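Local coordinates for protein putative methyltransferase (Porphyromonas gingivalis, PDB 3LL7) that probably transfers methyl groups to a substrate not yet established, and carries a ferredoxin-like domain and a THUMP-like domain, at residues A[278-284]-A[307-313]; A[320-325]-A[367-371]; A[352-356]-A[377-383]. One frame throughout, in Å; residues are numbered along the deposited sequence. Where two conformers were deposited one is given.

Contact 1 of 3, residues A[278-284]-A[307-313]; sequences EERSISI and FKTVAYR
Glu279 grips the backbone of helix 307-314 with both carboxylate oxygens. Its CG stands anti to the backbone N (chi1 179°) and the chain bends at chi2, which brings the acid round to Lys308 and Thr309. Glu279 OE2 uses its syn lone pair for Lys308 N at 2.8 Å in a nearly straight bond. Glu279 OE1 takes two donors of Thr309: N on the syn side at 2.8 Å and OG1 on the anti side at 2.7 Å. Three bonds fix the rotation of this buried carboxylate. Lys308 returns the grip, its chain bending at chi3 to set NZ 2.9 Å from Glu279 O, in the carbonyl plane. Glu278, extended, turns its carboxylate to within 13° of the guanidinium plane of Arg313, with Arg313 NH2 3.1 Å from Glu278 OE1; NH2 also bonds Ile273 O. Past the helix end, Ile282 puts CG1 over one face of the Tyr312 ring, 4.3 Å from its centroid, in a CH-pi contact, and Ile284 CD1 presses on Ala311 CB at 3.7 Å. A helix and the loop after it lie against a second helix, whose early N-H groups a buried acid receives, fastening helix 276-281 to the ferredoxin-like domain.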
# COMPACT_ATOMS: atom_id res chain seq x y z
N GLU A 278 -5.28 19.27 -14.24
CA GLU A 278 -3.97 19.50 -14.85
C GLU A 278 -3.69 18.41 -15.86
O GLU A 278 -3.36 18.71 -17.02
CB GLU A 278 -2.86 19.55 -13.78
CG GLU A 278 -1.45 19.65 -14.35
CD GLU A 278 -0.41 19.64 -13.25
OE1 GLU A 278 -0.75 19.20 -12.12
OE2 GLU A 278 0.73 20.08 -13.51
N GLU A 279 -3.82 17.15 -15.46
CA GLU A 279 -3.61 16.02 -16.39
C GLU A 279 -4.41 16.17 -17.68
O GLU A 279 -3.90 15.93 -18.75
CB GLU A 279 -3.95 14.69 -15.72
CG GLU A 279 -3.80 13.42 -16.60
CD GLU A 279 -2.37 13.08 -17.05
OE1 GLU A 279 -1.39 13.59 -16.44
OE2 GLU A 279 -2.21 12.26 -17.99
N ARG A 280 -5.68 16.56 -17.55
CA ARG A 280 -6.56 16.66 -18.72
C ARG A 280 -6.26 17.85 -19.62
O ARG A 280 -6.45 17.78 -20.83
CB ARG A 280 -8.01 16.73 -18.24
CG ARG A 280 -8.54 15.35 -17.92
CD ARG A 280 -9.70 15.37 -16.94
NE ARG A 280 -9.78 14.06 -16.29
CZ ARG A 280 -10.77 13.65 -15.52
NH1 ARG A 280 -11.82 14.44 -15.30
NH2 ARG A 280 -10.72 12.44 -14.99
N SER A 281 -5.79 18.94 -19.00
CA SER A 281 -5.56 20.24 -19.64
C SER A 281 -4.26 20.35 -20.44
O SER A 281 -4.17 21.12 -21.39
CB SER A 281 -5.57 21.35 -18.59
OG SER A 281 -4.30 21.48 -17.96
N ILE A 282 -3.26 19.58 -20.03
CA ILE A 282 -1.97 19.49 -20.70
C ILE A 282 -2.06 18.71 -22.01
O ILE A 282 -2.85 17.76 -22.12
CB ILE A 282 -0.99 18.73 -19.74
CG1 ILE A 282 -0.56 19.68 -18.60
CG2 ILE A 282 0.19 18.09 -20.49
CD1 ILE A 282 0.22 18.87 -17.47
N SER A 283 -1.23 19.07 -22.98
CA SER A 283 -1.02 18.22 -24.13
C SER A 283 0.47 18.17 -24.37
O SER A 283 1.17 19.18 -24.16
CB SER A 283 -1.72 18.77 -25.38
OG SER A 283 -3.08 18.98 -25.06
N ILE A 284 0.92 17.00 -24.80
CA ILE A 284 2.34 16.76 -25.03
C ILE A 284 2.60 16.16 -26.43
O ILE A 284 1.70 15.55 -27.01
CB ILE A 284 2.93 15.88 -23.87
CG1 ILE A 284 2.24 14.50 -23.84
CG2 ILE A 284 2.86 16.59 -22.51
CD1 ILE A 284 2.89 13.46 -22.92
N PHE A 307 -0.06 10.42 -16.47
CA PHE A 307 0.67 9.98 -17.68
C PHE A 307 1.32 11.16 -18.42
O PHE A 307 2.54 11.12 -18.76
CB PHE A 307 -0.30 9.24 -18.61
CG PHE A 307 -1.03 8.06 -17.95
CD1 PHE A 307 -0.32 7.01 -17.34
CD2 PHE A 307 -2.42 7.99 -17.99
CE1 PHE A 307 -0.99 5.91 -16.75
CE2 PHE A 307 -3.12 6.89 -17.39
CZ PHE A 307 -2.39 5.86 -16.77
N LYS A 308 0.53 12.19 -18.68
CA LYS A 308 0.99 13.38 -19.37
C LYS A 308 1.71 14.33 -18.43
O LYS A 308 2.72 14.95 -18.80
CB LYS A 308 -0.19 14.07 -20.05
CG LYS A 308 -0.83 13.21 -21.11
CD LYS A 308 -2.34 13.54 -21.21
CE LYS A 308 -2.59 14.92 -21.70
NZ LYS A 308 -4.06 15.31 -21.57
N THR A 309 1.18 14.47 -17.21
CA THR A 309 1.76 15.44 -16.27
C THR A 309 3.25 15.16 -15.98
O THR A 309 4.04 16.09 -15.88
CB THR A 309 0.95 15.48 -14.97
OG1 THR A 309 -0.42 15.78 -15.30
CG2 THR A 309 1.41 16.62 -14.06
N VAL A 310 3.63 13.90 -15.88
CA VAL A 310 5.04 13.60 -15.62
C VAL A 310 5.91 14.18 -16.75
O VAL A 310 6.95 14.79 -16.50
CB VAL A 310 5.30 12.10 -15.43
CG1 VAL A 310 6.84 11.81 -15.32
CG2 VAL A 310 4.58 11.55 -14.19
N ALA A 311 5.47 13.99 -18.01
CA ALA A 311 6.29 14.46 -19.15
C ALA A 311 6.38 16.01 -19.16
O ALA A 311 7.45 16.60 -19.42
CB ALA A 311 5.67 13.94 -20.47
N TYR A 312 5.25 16.65 -18.90
CA TYR A 312 5.14 18.10 -18.93
C TYR A 312 5.94 18.73 -17.76
O TYR A 312 6.63 19.70 -17.98
CB TYR A 312 3.65 18.53 -18.83
CG TYR A 312 3.44 20.02 -19.03
CD1 TYR A 312 3.48 20.58 -20.31
CD2 TYR A 312 3.25 20.87 -17.95
CE1 TYR A 312 3.32 21.95 -20.51
CE2 TYR A 312 3.06 22.25 -18.13
CZ TYR A 312 3.11 22.77 -19.42
OH TYR A 312 2.95 24.13 -19.63
N ARG A 313 5.84 18.13 -16.57
CA ARG A 313 6.52 18.61 -15.35
C ARG A 313 8.04 18.52 -15.44
O ARG A 313 8.76 19.33 -14.84
CB ARG A 313 6.05 17.80 -14.13
CG ARG A 313 6.11 18.55 -12.82
CD ARG A 313 5.16 19.73 -12.80
NE ARG A 313 3.79 19.39 -12.44
CZ ARG A 313 3.41 18.83 -11.30
NH1 ARG A 313 4.30 18.50 -10.37
NH2 ARG A 313 2.12 18.56 -11.10

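Contact 2 of 3, residues A[320-325]-A[367-371]; sequences HPNSHL and CRNFP. With EDO (1,2-ethanediol), chain B; FMT (formic acid), chain J.
The amide of Asn369 comes over one face of the His320 ring, Asn369 ND2 3.7 Å from His320 ND1 and the two planes 63° apart, while Pro321 CD covers the opposite face. At the ring edge Asn322 N donates to His320 ND1 at 2.9 Å and 163°, in the ring plane, which fixes the imidazole within the type I turn from His320 to Ser323. With CG anti to the backbone N (chi1 -171°), Asn369 sends ND2 across to the turn, where it donates to Ser323 OG at 3.2 Å; this hydroxyl is also hydrogen-bonded to Thr395 O. Asn369 ND2 also reaches O1 of a formic acid molecule at 3.1 Å, and Asn322 ND2 holds its O2 at 3.1 Å, so the molecule bridges two amides beside the imidazole. Further in, Leu325 CG lies 3.8 Å from Arg368 CG, the two chains crossing at about a right angle, and the arginine head goes on to a salt bridge with Glu296. His324 O is buried here without a partner. The contact is mainly polar, with one aliphatic touch, and its two amide N-H groups, holding a molecule probably from the crystallisation liquor, mark a spot suited to a small polar acceptor.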
# COMPACT_ATOMS: atom_id res chain seq x y z
N HIS A 320 4.03 7.19 -26.57
CA HIS A 320 2.73 6.94 -27.16
C HIS A 320 1.73 7.14 -26.01
O HIS A 320 2.09 6.94 -24.85
CB HIS A 320 2.67 5.48 -27.66
CG HIS A 320 1.41 5.10 -28.40
ND1 HIS A 320 0.23 4.78 -27.76
CD2 HIS A 320 1.18 4.93 -29.72
CE1 HIS A 320 -0.68 4.46 -28.65
NE2 HIS A 320 -0.13 4.54 -29.86
N PRO A 321 0.48 7.53 -26.32
CA PRO A 321 -0.51 7.69 -25.22
C PRO A 321 -0.69 6.45 -24.38
O PRO A 321 -0.97 6.56 -23.17
CB PRO A 321 -1.83 7.99 -25.95
CG PRO A 321 -1.40 8.62 -27.28
CD PRO A 321 -0.06 7.95 -27.63
N ASN A 322 -0.58 5.27 -25.01
CA ASN A 322 -0.67 4.00 -24.24
C ASN A 322 0.69 3.35 -23.84
O ASN A 322 0.69 2.31 -23.15
CB ASN A 322 -1.52 3.00 -25.01
CG ASN A 322 -2.98 3.52 -25.22
OD1 ASN A 322 -3.53 4.19 -24.35
ND2 ASN A 322 -3.56 3.23 -26.35
N SER A 323 1.82 3.94 -24.25
CA SER A 323 3.13 3.48 -23.78
C SER A 323 3.60 4.38 -22.64
O SER A 323 4.00 5.53 -22.85
CB SER A 323 4.19 3.51 -24.91
OG SER A 323 3.74 2.80 -26.04
N HIS A 324 3.56 3.86 -21.42
CA HIS A 324 3.87 4.70 -20.29
C HIS A 324 5.37 4.65 -20.01
O HIS A 324 5.82 4.06 -19.02
CB HIS A 324 2.98 4.34 -19.10
CG HIS A 324 1.52 4.40 -19.43
ND1 HIS A 324 0.99 5.36 -20.27
CD2 HIS A 324 0.47 3.63 -19.03
CE1 HIS A 324 -0.32 5.18 -20.37
NE2 HIS A 324 -0.66 4.14 -19.62
N LEU A 325 6.10 5.22 -20.96
CA LEU A 325 7.54 5.41 -20.91
C LEU A 325 7.85 6.76 -21.52
O LEU A 325 7.13 7.25 -22.40
CB LEU A 325 8.27 4.36 -21.81
CG LEU A 325 8.21 2.92 -21.34
CD1 LEU A 325 8.87 2.09 -22.51
CD2 LEU A 325 9.03 2.76 -20.03
N CYS A 367 7.66 -4.88 -20.45
CA CYS A 367 6.82 -4.46 -21.57
C CYS A 367 5.94 -3.29 -21.16
O CYS A 367 5.42 -3.27 -20.01
CB CYS A 367 5.95 -5.62 -22.03
SG CYS A 367 6.91 -6.89 -22.84
N ARG A 368 5.82 -2.31 -22.05
CA ARG A 368 4.91 -1.17 -21.87
C ARG A 368 4.28 -0.89 -23.21
O ARG A 368 4.84 -0.11 -24.00
CB ARG A 368 5.63 0.11 -21.38
CG ARG A 368 6.26 0.01 -19.99
CD ARG A 368 5.19 0.05 -18.91
NE ARG A 368 5.78 -0.18 -17.60
CZ ARG A 368 5.08 -0.51 -16.52
NH1 ARG A 368 3.75 -0.61 -16.60
NH2 ARG A 368 5.72 -0.71 -15.37
N ASN A 369 3.10 -1.48 -23.41
CA ASN A 369 2.34 -1.42 -24.67
C ASN A 369 3.03 -2.24 -25.77
O ASN A 369 3.82 -1.71 -26.58
CB ASN A 369 2.06 0.03 -25.08
CG ASN A 369 1.10 0.15 -26.23
OD1 ASN A 369 0.39 -0.81 -26.56
ND2 ASN A 369 1.06 1.32 -26.86
N PHE A 370 2.77 -3.55 -25.75
CA PHE A 370 3.51 -4.49 -26.58
C PHE A 370 2.64 -5.75 -26.73
O PHE A 370 1.93 -6.11 -25.78
CB PHE A 370 4.85 -4.83 -25.91
CG PHE A 370 5.86 -5.43 -26.84
CD1 PHE A 370 6.44 -4.66 -27.83
CD2 PHE A 370 6.19 -6.79 -26.73
CE1 PHE A 370 7.37 -5.26 -28.73
CE2 PHE A 370 7.11 -7.39 -27.59
CZ PHE A 370 7.69 -6.62 -28.60
N PRO A 371 2.71 -6.43 -27.89
CA PRO A 371 1.75 -7.53 -28.11
C PRO A 371 2.09 -8.83 -27.34
O PRO A 371 1.24 -9.74 -27.29
CB PRO A 371 1.81 -7.75 -29.61
CG PRO A 371 3.22 -7.35 -29.99
CD PRO A 371 3.40 -6.07 -29.14
C1 EDO B . 1.19 -3.83 -21.31
O1 EDO B . 1.76 -2.56 -21.03
C2 EDO B . 1.72 -4.33 -22.65
O2 EDO B . 0.68 -4.31 -23.62
C FMT J . -1.66 1.13 -29.24
O1 FMT J . -0.49 0.84 -29.51
O2 FMT J . -2.13 1.16 -28.10

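Contact 3 of 3, residues A[352-356]-A[377-383]. With EDO (1,2-ethanediol), chain C.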
# COMPACT_ATOMS: atom_id res chain seq x y z
N VAL A 352 12.55 -11.28 -35.26
CA VAL A 352 13.69 -10.81 -34.43
C VAL A 352 13.85 -11.58 -33.12
O VAL A 352 14.93 -11.59 -32.53
CB VAL A 352 13.70 -9.28 -34.10
CG1 VAL A 352 13.56 -8.44 -35.35
CG2 VAL A 352 12.64 -8.96 -33.07
N LEU A 353 12.77 -12.18 -32.64
CA LEU A 353 12.78 -12.90 -31.36
C LEU A 353 13.92 -13.89 -31.21
O LEU A 353 14.65 -13.87 -30.20
CB LEU A 353 11.44 -13.61 -31.12
CG LEU A 353 10.21 -12.74 -30.80
CD1 LEU A 353 8.91 -13.61 -30.96
CD2 LEU A 353 10.28 -12.14 -29.41
N LYS A 354 14.10 -14.78 -32.20
CA LYS A 354 15.19 -15.76 -32.07
C LYS A 354 16.57 -15.13 -32.27
O LYS A 354 17.60 -15.75 -31.99
CB LYS A 354 14.97 -16.99 -32.96
CG LYS A 354 13.81 -17.91 -32.52
CD LYS A 354 14.07 -18.65 -31.20
CE LYS A 354 12.94 -19.65 -30.91
NZ LYS A 354 11.56 -19.00 -30.83
N GLN A 355 16.60 -13.87 -32.70
CA GLN A 355 17.89 -13.22 -32.86
C GLN A 355 18.36 -12.51 -31.62
O GLN A 355 19.51 -12.07 -31.55
CB GLN A 355 17.85 -12.22 -34.00
CG GLN A 355 17.68 -12.85 -35.36
CD GLN A 355 17.92 -11.84 -36.45
OE1 GLN A 355 19.03 -11.29 -36.59
NE2 GLN A 355 16.88 -11.56 -37.23
N LEU A 356 17.48 -12.35 -30.61
CA LEU A 356 17.85 -11.51 -29.47
C LEU A 356 18.99 -11.98 -28.64
O LEU A 356 19.70 -11.14 -28.06
CB LEU A 356 16.64 -11.22 -28.54
CG LEU A 356 15.51 -10.43 -29.14
CD1 LEU A 356 14.42 -10.32 -28.03
CD2 LEU A 356 15.97 -9.03 -29.62
N LEU A 377 7.86 -12.94 -24.32
CA LEU A 377 9.10 -12.40 -24.91
C LEU A 377 10.32 -13.23 -24.47
O LEU A 377 11.14 -13.60 -25.30
CB LEU A 377 9.25 -10.92 -24.53
CG LEU A 377 10.30 -9.99 -25.15
CD1 LEU A 377 10.37 -10.16 -26.66
CD2 LEU A 377 9.84 -8.51 -24.78
N ARG A 378 10.41 -13.54 -23.18
CA ARG A 378 11.50 -14.36 -22.69
C ARG A 378 11.55 -15.75 -23.32
O ARG A 378 12.61 -16.20 -23.80
CB ARG A 378 11.44 -14.50 -21.16
CG ARG A 378 12.66 -15.31 -20.68
CD ARG A 378 12.91 -15.25 -19.19
NE ARG A 378 13.03 -13.89 -18.63
CZ ARG A 378 14.10 -13.09 -18.75
NH1 ARG A 378 15.18 -13.43 -19.46
NH2 ARG A 378 14.06 -11.91 -18.14
N GLN A 379 10.42 -16.44 -23.31
CA GLN A 379 10.44 -17.82 -23.79
C GLN A 379 10.67 -17.94 -25.29
O GLN A 379 11.36 -18.86 -25.74
CB GLN A 379 9.20 -18.59 -23.35
CG GLN A 379 9.16 -18.82 -21.83
CD GLN A 379 8.09 -19.82 -21.39
OE1 GLN A 379 7.67 -20.67 -22.17
NE2 GLN A 379 7.70 -19.74 -20.11
N ARG A 380 10.10 -17.00 -26.03
CA ARG A 380 10.22 -17.05 -27.48
C ARG A 380 11.61 -16.62 -27.96
O ARG A 380 12.05 -17.06 -29.02
CB ARG A 380 9.12 -16.21 -28.13
CG ARG A 380 7.70 -16.82 -27.80
CD ARG A 380 6.55 -15.93 -28.25
NE ARG A 380 5.30 -16.34 -27.58
CZ ARG A 380 4.06 -16.13 -28.04
NH1 ARG A 380 3.86 -15.52 -29.21
NH2 ARG A 380 3.01 -16.56 -27.34
N SER A 381 12.29 -15.78 -27.19
CA SER A 381 13.68 -15.41 -27.51
C SER A 381 14.74 -16.32 -26.87
O SER A 381 15.92 -16.25 -27.24
CB SER A 381 13.96 -13.96 -27.12
OG SER A 381 13.84 -13.78 -25.71
N LYS A 382 14.33 -17.17 -25.93
CA LYS A 382 15.25 -18.02 -25.14
C LYS A 382 16.27 -17.21 -24.35
O LYS A 382 17.39 -17.64 -24.12
CB LYS A 382 15.90 -19.10 -26.03
CG LYS A 382 14.82 -20.06 -26.65
CD LYS A 382 15.38 -21.05 -27.70
CE LYS A 382 16.61 -21.75 -27.22
NZ LYS A 382 16.32 -22.63 -26.05
N MSE A 383 15.84 -16.04 -23.87
CA MSE A 383 16.76 -15.11 -23.23
C MSE A 383 16.98 -15.51 -21.78
O MSE A 383 16.05 -15.66 -21.01
CB MSE A 383 16.18 -13.69 -23.32
CG MSE A 383 16.99 -12.65 -22.60
SE MSE A 383 18.74 -12.46 -23.40
CE MSE A 383 18.22 -12.15 -25.24
C1 EDO C . 9.68 -12.17 -17.61
O1 EDO C . 10.47 -13.36 -17.55
C2 EDO C . 10.20 -11.11 -16.64
O2 EDO C . 11.63 -11.07 -16.61
O HOH W 1 11.53 -20.55 -28.01
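Leu353 is the bump that fills the hollow between Leu377 and Arg380, one turn apart on helix 374-381. Its two methyls divide the work: Leu353 CD2 presses on Leu377 CD1 at 3.4 Å, tighter than usual for carbons, while Leu353 CD1 lies 3.8 Å from Arg380 CB, the leucine and the arginine running side by side in the same direction. The small Ser381 lets the backbones close in, to 4.7 Å between Leu353 CA and Ser381 CA, and Leu353 O comes 3.2 Å from Ser381 CB. Ser381 OG (chi1 63°) turns back to Leu377 O at 2.7 Å, so it is satisfied within its own helix and CB forms the floor of a second hollow. Leu356 enters there with CD1 on Ser381 CB, and the selenomethionine Met383, bent at chi2 and chi3, curls CE against the base of Leu356, 3.3 Å from Leu356 O. At the exposed margin Lys354 sets NZ on a lone pair of Arg380 O at 2.7 Å; a water links the same amine, weakly, to Gln379 O. Positive phi at Lys382, the bond from Met383 N to Arg378 O and a weak one from Lys382 N to Gln379 O make this end a Schellman motif. The chemistry is therefore a leucine-rich interior closed at the rim by an ammonium group on a carbonyl at the C-terminal end of the helix, where the helix dipole would probably welcome its charge.

Contacts 1 and 2 are partly buried, with centres about 16 Å apart, whereas contact 3 is buried, its centre about 35 Å from that of contact 1. Phe307 of contact 1 stacks on His324 of contact 2, and Cys367 and Phe370 of contact 2 pack on Leu377 of contact 3, making a relay from helix 276-281 to the THUMP-like end. Contact 1 joins two helices through one buried carboxylate and a more exposed salt bridge; contact 2 brings together the ends of two non-adjacent strands of one sheet by an amide-hydroxyl bond and an aliphatic touch; contact 3 sets a loop on helix 374-381, mostly by leucines. Contacts 1 and 3 each place a lysine on a helix-end carbonyl.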